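Local coordinates for protein 4-amino-4-deoxy-L-arabinose transferase or related glycosyltransferases of PMT family (Cupriavidus metallidurans, PDB 5EZM) that probably transfers 4-amino-4-deoxy-L-arabinose from an undecaprenyl-phosphate carrier onto lipid A, as a zinc-containing membrane glycosyltransferase of the GT-C fold, at residues A[62-65]-A[66-69]; A[526-529]-A[530-534]; A[560-563]-A[564-567]. All blocks are in the same frame, centred on the assembly; numbering follows the deposited sequence.

Contact 1. Residues A[62-65]-A[66-69]; sequences YAEI and SREM
Arg-67 grips the carboxylate of Glu-64 side-on, from one turn further along the same helix. Arg-67 NE lies 2.8 Å from Glu-64 OE1, and Arg-67 NH1 lies 2.8 Å from Glu-64 OE2, so each oxygen has its own donor on its syn side. Both oxygens sit near the guanidinium plane, yet the two flat groups are turned 34° against each other, which makes the pairing slightly twisted. The side chains run alongside one another because Arg-67 bends at chi3 (72°), bringing NE and NH1 round to the acid. An alanine in place of Glu-64 would remove both acceptors, and the guanidinium would probably be left without its charge partner here and freer to turn. The helix, residues 58-72, follows the first transmembrane helix of the GT-C fold and lies beside the zinc site: the Tyr-62 side chain is about 7 Å from that of Glu-87, a zinc ligand. Its densely packed side carries Ser-66, whose OG and N both donate to Tyr-62 O, each at 3.0 Å, from opposite faces of the carbonyl plane. Ser-66 also rests on Met-93, Thr-96 and Tyr-100 of helix 91-103, and Ile-65 on Met-93. The more solvent-exposed side belongs to Glu-68, which is only partly buried, although its carboxylate is tethered by the backbone nitrogens of Asn-81 and Ala-82.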
ATOM      1  N   TYR A  62       3.425   8.709   5.033  1.00 54.51           N
ATOM      2  CA  TYR A  62       3.937   8.993   3.699  1.00 55.08           C
ATOM      3  C   TYR A  62       3.311  10.254   3.116  1.00 53.72           C
ATOM      4  O   TYR A  62       3.987  11.004   2.396  1.00 51.29           O
ATOM      5  CB  TYR A  62       3.720   7.780   2.795  1.00 54.86           C
ATOM      6  CG  TYR A  62       4.439   6.561   3.325  1.00 57.80           C
ATOM      7  CD1 TYR A  62       5.781   6.630   3.683  1.00 59.06           C
ATOM      8  CD2 TYR A  62       3.772   5.359   3.513  1.00 60.83           C
ATOM      9  CE1 TYR A  62       6.445   5.531   4.187  1.00 61.22           C
ATOM     10  CE2 TYR A  62       4.431   4.248   4.019  1.00 63.40           C
ATOM     11  CZ  TYR A  62       5.767   4.341   4.354  1.00 64.25           C
ATOM     12  OH  TYR A  62       6.428   3.244   4.856  1.00 67.31           O
ATOM     13  N   ALA A  63       2.042  10.528   3.439  1.00 54.03           N
ATOM     14  CA  ALA A  63       1.434  11.770   2.973  1.00 55.56           C
ATOM     15  C   ALA A  63       2.143  12.981   3.564  1.00 59.50           C
ATOM     16  O   ALA A  63       2.333  13.996   2.880  1.00 63.46           O
ATOM     17  CB  ALA A  63      -0.052  11.797   3.321  1.00 53.02           C
ATOM     18  N   GLU A  64       2.563  12.884   4.829  1.00 58.22           N
ATOM     19  CA  GLU A  64       3.208  14.010   5.497  1.00 56.86           C
ATOM     20  C   GLU A  64       4.660  14.162   5.072  1.00 57.36           C
ATOM     21  O   GLU A  64       5.120  15.284   4.838  1.00 62.13           O
ATOM     22  CB  GLU A  64       3.121  13.854   7.015  1.00 56.89           C
ATOM     23  CG  GLU A  64       3.990  14.845   7.786  1.00 59.66           C
ATOM     24  CD  GLU A  64       3.598  16.302   7.556  1.00 61.30           C
ATOM     25  OE1 GLU A  64       2.479  16.563   7.071  1.00 61.66           O
ATOM     26  OE2 GLU A  64       4.412  17.193   7.870  1.00 62.97           O
ATOM     27  N   ILE A  65       5.402  13.056   4.990  1.00 53.32           N
ATOM     28  CA  ILE A  65       6.755  13.118   4.443  1.00 52.79           C
ATOM     29  C   ILE A  65       6.730  13.771   3.070  1.00 54.65           C
ATOM     30  O   ILE A  65       7.501  14.694   2.780  1.00 56.89           O
ATOM     31  CB  ILE A  65       7.377  11.712   4.387  1.00 54.05           C
ATOM     32  CG1 ILE A  65       7.691  11.213   5.798  1.00 56.42           C
ATOM     33  CG2 ILE A  65       8.631  11.724   3.537  1.00 55.46           C
ATOM     34  CD1 ILE A  65       8.148   9.775   5.856  1.00 57.45           C
ATOM     35  N   SER A  66       5.814  13.317   2.212  1.00 57.36           N
ATOM     36  CA  SER A  66       5.706  13.911   0.886  1.00 56.23           C
ATOM     37  C   SER A  66       5.322  15.381   0.966  1.00 56.05           C
ATOM     38  O   SER A  66       5.805  16.195   0.172  1.00 57.54           O
ATOM     39  CB  SER A  66       4.701  13.132   0.045  1.00 53.50           C
ATOM     40  OG  SER A  66       5.191  11.830  -0.219  1.00 52.50           O
ATOM     41  N   ARG A  67       4.461  15.746   1.919  1.00 54.76           N
ATOM     42  CA  ARG A  67       4.126  17.156   2.089  1.00 55.47           C
ATOM     43  C   ARG A  67       5.367  17.979   2.419  1.00 58.16           C
ATOM     44  O   ARG A  67       5.598  19.039   1.829  1.00 60.70           O
ATOM     45  CB  ARG A  67       3.070  17.335   3.179  1.00 54.67           C
ATOM     46  CG  ARG A  67       2.591  18.777   3.314  1.00 55.35           C
ATOM     47  CD  ARG A  67       1.804  19.006   4.596  1.00 55.86           C
ATOM     48  NE  ARG A  67       2.659  18.986   5.779  1.00 57.42           N
ATOM     49  CZ  ARG A  67       3.350  20.033   6.215  1.00 61.48           C
ATOM     50  NH1 ARG A  67       4.100  19.929   7.303  1.00 64.01           N
ATOM     51  NH2 ARG A  67       3.295  21.184   5.559  1.00 63.37           N
ATOM     52  N   GLU A  68       6.181  17.499   3.363  1.00 55.96           N
ATOM     53  CA  GLU A  68       7.359  18.255   3.776  1.00 54.00           C
ATOM     54  C   GLU A  68       8.366  18.365   2.643  1.00 55.54           C
ATOM     55  O   GLU A  68       8.981  19.421   2.452  1.00 55.57           O
ATOM     56  CB  GLU A  68       7.993  17.607   5.006  1.00 52.49           C
ATOM     57  CG  GLU A  68       7.160  17.774   6.267  1.00 53.42           C
ATOM     58  CD  GLU A  68       7.738  17.038   7.454  1.00 55.86           C
ATOM     59  OE1 GLU A  68       8.976  17.063   7.635  1.00 57.51           O
ATOM     60  OE2 GLU A  68       6.952  16.426   8.206  1.00 55.79           O
ATOM     61  N   MET A  69       8.550  17.284   1.881  1.00 58.75           N
ATOM     62  CA  MET A  69       9.404  17.359   0.702  1.00 59.75           C
ATOM     63  C   MET A  69       8.867  18.388  -0.285  1.00 60.67           C
ATOM     64  O   MET A  69       9.630  19.184  -0.847  1.00 59.32           O
ATOM     65  CB  MET A  69       9.506  15.979   0.052  1.00 59.13           C
ATOM     66  CG  MET A  69      10.443  15.902  -1.135  1.00 62.45           C
ATOM     67  SD  MET A  69      10.565  14.221  -1.779  1.00 66.15           S
ATOM     68  CE  MET A  69      11.249  13.340  -0.380  1.00 66.80           C
TER

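Contact 2. Residues A[526-529]-A[530-534]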
ATOM      1  N   ASP A 526      11.006  16.021  30.988  1.00100.39           N
ATOM      2  CA  ASP A 526      11.414  16.899  32.081  1.00100.28           C
ATOM      3  C   ASP A 526      11.938  18.233  31.560  1.00 95.06           C
ATOM      4  O   ASP A 526      11.701  19.281  32.171  1.00 96.96           O
ATOM      5  CB  ASP A 526      12.456  16.195  32.950  1.00108.04           C
ATOM      6  CG  ASP A 526      11.853  15.082  33.793  1.00112.12           C
ATOM      7  OD1 ASP A 526      10.818  15.326  34.450  1.00112.23           O
ATOM      8  OD2 ASP A 526      12.403  13.961  33.791  1.00115.03           O
ATOM      9  N   SER A 527      12.646  18.220  30.428  1.00 89.39           N
ATOM     10  CA  SER A 527      13.009  19.478  29.783  1.00 84.26           C
ATOM     11  C   SER A 527      11.795  20.141  29.148  1.00 77.03           C
ATOM     12  O   SER A 527      11.713  21.377  29.088  1.00 78.01           O
ATOM     13  CB  SER A 527      14.090  19.238  28.730  1.00 84.06           C
ATOM     14  OG  SER A 527      15.197  18.555  29.287  1.00 88.92           O
ATOM     15  N   PHE A 528      10.844  19.335  28.675  1.00 70.10           N
ATOM     16  CA  PHE A 528       9.633  19.888  28.087  1.00 65.36           C
ATOM     17  C   PHE A 528       8.821  20.669  29.109  1.00 67.37           C
ATOM     18  O   PHE A 528       8.078  21.580  28.734  1.00 67.63           O
ATOM     19  CB  PHE A 528       8.787  18.773  27.476  1.00 59.93           C
ATOM     20  CG  PHE A 528       7.372  19.180  27.187  1.00 55.55           C
ATOM     21  CD1 PHE A 528       7.079  19.995  26.107  1.00 52.51           C
ATOM     22  CD2 PHE A 528       6.336  18.753  28.003  1.00 55.36           C
ATOM     23  CE1 PHE A 528       5.775  20.378  25.842  1.00 51.06           C
ATOM     24  CE2 PHE A 528       5.029  19.128  27.742  1.00 53.78           C
ATOM     25  CZ  PHE A 528       4.747  19.941  26.661  1.00 50.73           C
ATOM     26  N   THR A 529       8.935  20.327  30.397  1.00 68.46           N
ATOM     27  CA  THR A 529       8.214  21.092  31.409  1.00 70.55           C
ATOM     28  C   THR A 529       8.770  22.507  31.518  1.00 75.07           C
ATOM     29  O   THR A 529       8.006  23.478  31.576  1.00 74.96           O
ATOM     30  CB  THR A 529       8.271  20.388  32.766  1.00 73.39           C
ATOM     31  OG1 THR A 529       9.614  20.406  33.268  1.00 78.72           O
ATOM     32  CG2 THR A 529       7.797  18.949  32.642  1.00 70.65           C
ATOM     33  N   LYS A 530      10.099  22.642  31.542  1.00 78.26           N
ATOM     34  CA  LYS A 530      10.710  23.965  31.598  1.00 81.06           C
ATOM     35  C   LYS A 530      10.438  24.754  30.324  1.00 77.00           C
ATOM     36  O   LYS A 530      10.159  25.958  30.381  1.00 79.08           O
ATOM     37  CB  LYS A 530      12.213  23.839  31.842  1.00 87.93           C
ATOM     38  CG  LYS A 530      12.558  23.127  33.136  1.00 94.33           C
ATOM     39  CD  LYS A 530      12.083  23.914  34.342  1.00100.01           C
ATOM     40  CE  LYS A 530      12.206  23.090  35.610  1.00106.04           C
ATOM     41  NZ  LYS A 530      11.370  21.857  35.545  1.00104.66           N
ATOM     42  N   LEU A 531      10.514  24.095  29.163  1.00 73.64           N
ATOM     43  CA  LEU A 531      10.126  24.766  27.926  1.00 72.39           C
ATOM     44  C   LEU A 531       8.666  25.193  27.964  1.00 72.80           C
ATOM     45  O   LEU A 531       8.299  26.218  27.379  1.00 72.30           O
ATOM     46  CB  LEU A 531      10.367  23.852  26.725  1.00 70.22           C
ATOM     47  CG  LEU A 531      11.664  24.033  25.941  1.00 72.17           C
ATOM     48  CD1 LEU A 531      11.711  23.043  24.790  1.00 71.44           C
ATOM     49  CD2 LEU A 531      11.780  25.455  25.425  1.00 72.12           C
ATOM     50  N   TRP A 532       7.829  24.426  28.659  1.00 74.77           N
ATOM     51  CA  TRP A 532       6.388  24.642  28.650  1.00 74.01           C
ATOM     52  C   TRP A 532       5.988  25.779  29.576  1.00 79.55           C
ATOM     53  O   TRP A 532       5.075  26.548  29.258  1.00 83.90           O
ATOM     54  CB  TRP A 532       5.685  23.346  29.049  1.00 72.73           C
ATOM     55  CG  TRP A 532       4.192  23.393  29.018  1.00 73.18           C
ATOM     56  CD1 TRP A 532       3.353  23.536  30.085  1.00 73.34           C
ATOM     57  CD2 TRP A 532       3.355  23.270  27.862  1.00 71.21           C
ATOM     58  NE1 TRP A 532       2.048  23.519  29.663  1.00 71.64           N
ATOM     59  CE2 TRP A 532       2.021  23.352  28.303  1.00 69.33           C
ATOM     60  CE3 TRP A 532       3.604  23.103  26.496  1.00 71.24           C
ATOM     61  CZ2 TRP A 532       0.943  23.272  27.431  1.00 68.05           C
ATOM     62  CZ3 TRP A 532       2.529  23.024  25.631  1.00 69.90           C
ATOM     63  CH2 TRP A 532       1.216  23.113  26.101  1.00 68.03           C
ATOM     64  N   LYS A 533       6.659  25.901  30.720  1.00 80.58           N
ATOM     65  CA  LYS A 533       6.333  26.937  31.689  1.00 85.14           C
ATOM     66  C   LYS A 533       7.128  28.218  31.490  1.00 89.02           C
ATOM     67  O   LYS A 533       6.692  29.276  31.961  1.00 92.90           O
ATOM     68  CB  LYS A 533       6.559  26.421  33.114  1.00 88.57           C
ATOM     69  CG  LYS A 533       5.561  25.360  33.547  1.00 88.04           C
ATOM     70  CD  LYS A 533       5.724  25.004  35.014  1.00 90.71           C
ATOM     71  CE  LYS A 533       7.047  24.308  35.269  1.00 92.34           C
ATOM     72  NZ  LYS A 533       7.166  23.871  36.689  1.00 97.20           N
ATOM     73  N   ASN A 534       8.274  28.159  30.809  1.00 88.36           N
ATOM     74  CA  ASN A 534       9.118  29.332  30.647  1.00 91.66           C
ATOM     75  C   ASN A 534       9.415  29.698  29.202  1.00 89.60           C
ATOM     76  O   ASN A 534       9.857  30.823  28.951  1.00 92.74           O
ATOM     77  CB  ASN A 534      10.450  29.142  31.391  1.00 96.43           C
ATOM     78  CG  ASN A 534      10.262  28.975  32.889  1.00100.99           C
ATOM     79  OD1 ASN A 534      10.092  27.860  33.383  1.00100.94           O
ATOM     80  ND2 ASN A 534      10.292  30.087  33.622  1.00104.51           N
TER
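Phe-528 and Trp-532, four residues apart on one helix, make the main side-chain contact, with Phe-528 CZ 3.4 Å from Trp-532 CE3. The ring planes stand 42° apart and the centroids of the phenyl and the six-membered indole ring are 5.2 Å apart, an oblique pairing. Trp-532 CB lies over one phenyl face, toward its rim. Each residue carries CG anti to the backbone N (chi1 164° and -177°), which sends the two rings out side by side in the same direction. The backbone beneath them is held by Leu-531 N to Ser-527 O at 3.0 Å, whereas Trp-532 N makes only weak bonds to Phe-528 O and Thr-529 O. On another side of the helix, Thr-529 OG1 donates to Asp-526 O at 2.6 Å and receives a weak bond from Lys-530 NZ. Further out, the Phe-528 ring meets Tyr-484 edge-to-face, and both aromatic residues pack on Ala-540 of strand 539-542; Trp-532 O accepts from Asn-570 ND2. The chemistry is thus two-sided: buried aromatic rings fasten helix 525-534 to the sheet of the C-terminal domain, while the exposed Asp-526, Lys-530 and Lys-533 keep another surface polar.

Contact 3. Residues A[560-563]-A[564-567]; sequences ARDW and RRVV
A beta hairpin, strand 557-561 running into strand 566-569, is closed here by a short turn that the side chain of Asp-562 braces from within. The paired ends run antiparallel: Ala-560 and Val-567 form a hydrogen-bonded pair, with Ala-560 N to Val-567 O at 3.0 Å and Val-567 N to Ala-560 O at 2.9 Å. Arg-561 and Val-566 follow as a non-hydrogen-bonded pair, CA to CA 4.7 Å. Next, Asp-562 N donates to Arg-565 O at 3.1 Å, and the backbone angles of Trp-563 and Arg-564 between them fit a type I turn. Asp-562 OD1 accepts from Arg-564 N at 2.8 Å, which defines an Asx turn, and takes a second, weak bond from Arg-565 N. The torsion responsible is chi1 of Asp-562 (56°), which sets CG between the backbone N and the carbonyl carbon and tucks the carboxylate over the turn. The hairpin ends a mixed sheet of the C-terminal domain: strand 557-561 is outermost within the chain, and strand 566-569 also bonds to strand 539-542 through Val-566 and Met-542. Ala-560 and Val-567 share a face that packs on Ile-473 of helix 470-474; on the face of Arg-561, Val-566 touches Pro-544 and Tyr-547. The other carboxylate oxygen, Asp-562 OD2, forms a salt bridge with Arg-565 NH1 at 3.1 Å. It meets the guanidinium at its edge, in plane, although the two flat groups stand 87° apart, close to perpendicular. The same guanidinium is anchored further by a salt bridge from NE to Asp-490 and by NH1 donating to Ala-464 O, which ties the turn to the end of helix 458-465 and to the loop after strand 483-486.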
ATOM      1  N   ALA A 560      -8.196  21.003  22.191  1.00 59.46           N
ATOM      2  CA  ALA A 560      -9.140  20.102  21.539  1.00 59.93           C
ATOM      3  C   ALA A 560      -8.903  18.682  22.030  1.00 57.74           C
ATOM      4  O   ALA A 560      -7.822  18.346  22.514  1.00 55.86           O
ATOM      5  CB  ALA A 560      -9.025  20.173  20.012  1.00 58.20           C
ATOM      6  N   ARG A 561      -9.938  17.853  21.903  1.00 59.59           N
ATOM      7  CA  ARG A 561      -9.855  16.448  22.275  1.00 62.25           C
ATOM      8  C   ARG A 561     -10.598  15.605  21.252  1.00 66.35           C
ATOM      9  O   ARG A 561     -11.564  16.055  20.634  1.00 69.60           O
ATOM     10  CB  ARG A 561     -10.458  16.164  23.658  1.00 66.51           C
ATOM     11  CG  ARG A 561     -10.022  17.102  24.759  1.00 68.00           C
ATOM     12  CD  ARG A 561     -10.683  16.749  26.087  1.00 71.27           C
ATOM     13  NE  ARG A 561     -12.134  16.590  25.983  1.00 72.85           N
ATOM     14  CZ  ARG A 561     -13.005  17.593  26.041  1.00 73.94           C
ATOM     15  NH1 ARG A 561     -12.580  18.839  26.191  1.00 75.27           N
ATOM     16  NH2 ARG A 561     -14.305  17.351  25.943  1.00 75.71           N
ATOM     17  N   ASP A 562     -10.128  14.376  21.079  1.00 68.44           N
ATOM     18  CA  ASP A 562     -10.925  13.311  20.480  1.00 71.37           C
ATOM     19  C   ASP A 562     -10.628  12.044  21.276  1.00 73.99           C
ATOM     20  O   ASP A 562     -10.162  12.098  22.420  1.00 76.87           O
ATOM     21  CB  ASP A 562     -10.662  13.193  18.970  1.00 72.00           C
ATOM     22  CG  ASP A 562      -9.203  12.974  18.642  1.00 71.96           C
ATOM     23  OD1 ASP A 562      -8.556  12.147  19.317  1.00 73.28           O
ATOM     24  OD2 ASP A 562      -8.703  13.627  17.701  1.00 70.55           O
ATOM     25  N   TRP A 563     -10.879  10.882  20.678  1.00 74.37           N
ATOM     26  CA  TRP A 563     -10.736   9.637  21.422  1.00 73.64           C
ATOM     27  C   TRP A 563      -9.285   9.195  21.582  1.00 76.14           C
ATOM     28  O   TRP A 563      -8.997   8.372  22.459  1.00 77.41           O
ATOM     29  CB  TRP A 563     -11.536   8.529  20.745  1.00 69.42           C
ATOM     30  CG  TRP A 563     -13.007   8.726  20.829  1.00 69.25           C
ATOM     31  CD1 TRP A 563     -13.862   8.977  19.795  1.00 71.26           C
ATOM     32  CD2 TRP A 563     -13.809   8.691  22.014  1.00 69.80           C
ATOM     33  NE1 TRP A 563     -15.149   9.094  20.263  1.00 73.61           N
ATOM     34  CE2 TRP A 563     -15.144   8.925  21.622  1.00 72.75           C
ATOM     35  CE3 TRP A 563     -13.529   8.479  23.367  1.00 66.92           C
ATOM     36  CZ2 TRP A 563     -16.193   8.947  22.533  1.00 74.87           C
ATOM     37  CZ3 TRP A 563     -14.570   8.509  24.270  1.00 69.03           C
ATOM     38  CH2 TRP A 563     -15.887   8.745  23.851  1.00 74.40           C
ATOM     39  N   ARG A 564      -8.369   9.717  20.769  1.00 77.35           N
ATOM     40  CA  ARG A 564      -6.995   9.246  20.769  1.00 79.98           C
ATOM     41  C   ARG A 564      -5.972  10.298  21.169  1.00 77.54           C
ATOM     42  O   ARG A 564      -4.801   9.950  21.360  1.00 79.23           O
ATOM     43  CB  ARG A 564      -6.620   8.695  19.382  1.00 84.07           C
ATOM     44  CG  ARG A 564      -7.441   7.485  18.950  1.00 93.28           C
ATOM     45  CD  ARG A 564      -6.957   6.910  17.622  1.00 99.98           C
ATOM     46  NE  ARG A 564      -5.563   6.474  17.684  1.00105.83           N
ATOM     47  CZ  ARG A 564      -4.538   7.165  17.194  1.00107.81           C
ATOM     48  NH1 ARG A 564      -4.747   8.330  16.596  1.00107.17           N
ATOM     49  NH2 ARG A 564      -3.303   6.693  17.299  1.00109.35           N
ATOM     50  N   ARG A 565      -6.365  11.563  21.308  1.00 72.24           N
ATOM     51  CA  ARG A 565      -5.387  12.611  21.545  1.00 67.97           C
ATOM     52  C   ARG A 565      -6.019  13.755  22.324  1.00 69.88           C
ATOM     53  O   ARG A 565      -7.216  14.037  22.197  1.00 73.15           O
ATOM     54  CB  ARG A 565      -4.791  13.125  20.222  1.00 64.39           C
ATOM     55  CG  ARG A 565      -5.833  13.434  19.160  1.00 61.99           C
ATOM     56  CD  ARG A 565      -5.251  13.986  17.863  1.00 56.36           C
ATOM     57  NE  ARG A 565      -4.564  12.986  17.051  1.00 53.01           N
ATOM     58  CZ  ARG A 565      -5.168  12.060  16.307  1.00 53.33           C
ATOM     59  NH1 ARG A 565      -6.493  11.967  16.280  1.00 51.44           N
ATOM     60  NH2 ARG A 565      -4.441  11.207  15.596  1.00 55.04           N
ATOM     61  N   VAL A 566      -5.193  14.390  23.150  1.00 65.93           N
ATOM     62  CA  VAL A 566      -5.503  15.639  23.832  1.00 63.56           C
ATOM     63  C   VAL A 566      -4.521  16.683  23.321  1.00 62.44           C
ATOM     64  O   VAL A 566      -3.311  16.424  23.257  1.00 65.27           O
ATOM     65  CB  VAL A 566      -5.399  15.496  25.363  1.00 62.16           C
ATOM     66  CG1 VAL A 566      -5.830  16.784  26.053  1.00 63.02           C
ATOM     67  CG2 VAL A 566      -6.217  14.314  25.851  1.00 62.11           C
ATOM     68  N   VAL A 567      -5.041  17.849  22.945  1.00 58.07           N
ATOM     69  CA  VAL A 567      -4.246  18.936  22.385  1.00 57.55           C
ATOM     70  C   VAL A 567      -4.405  20.147  23.289  1.00 61.33           C
ATOM     71  O   VAL A 567      -5.521  20.665  23.454  1.00 64.73           O
ATOM     72  CB  VAL A 567      -4.660  19.270  20.944  1.00 56.12           C
ATOM     73  CG1 VAL A 567      -3.773  20.374  20.386  1.00 54.15           C
ATOM     74  CG2 VAL A 567      -4.592  18.023  20.072  1.00 56.02           C
TER

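Overall arrangement
From the N terminus, contact 1 comes first, within helix 58-72, which follows the first transmembrane helix and lies beside the zinc site. More than 450 residues later the chain reaches contact 2, in helix 525-534, and then contact 3, the hairpin turn at 560-567. The three follow in series, neither nesting nor crossing. Contacts 1 and 2 each span a helical turn, and only contact 3 closes a loop, by reversing the chain between two strands. In the C-terminal domain, helix 525-534 packs on the mixed sheet, and the hairpin of contact 3 supplies two of its strands, including an outermost one; nearest atoms of the two contacts are about 7 Å apart. Contact 1 lies farther off, but Phe-495 of helix 493-497 reaches its helix.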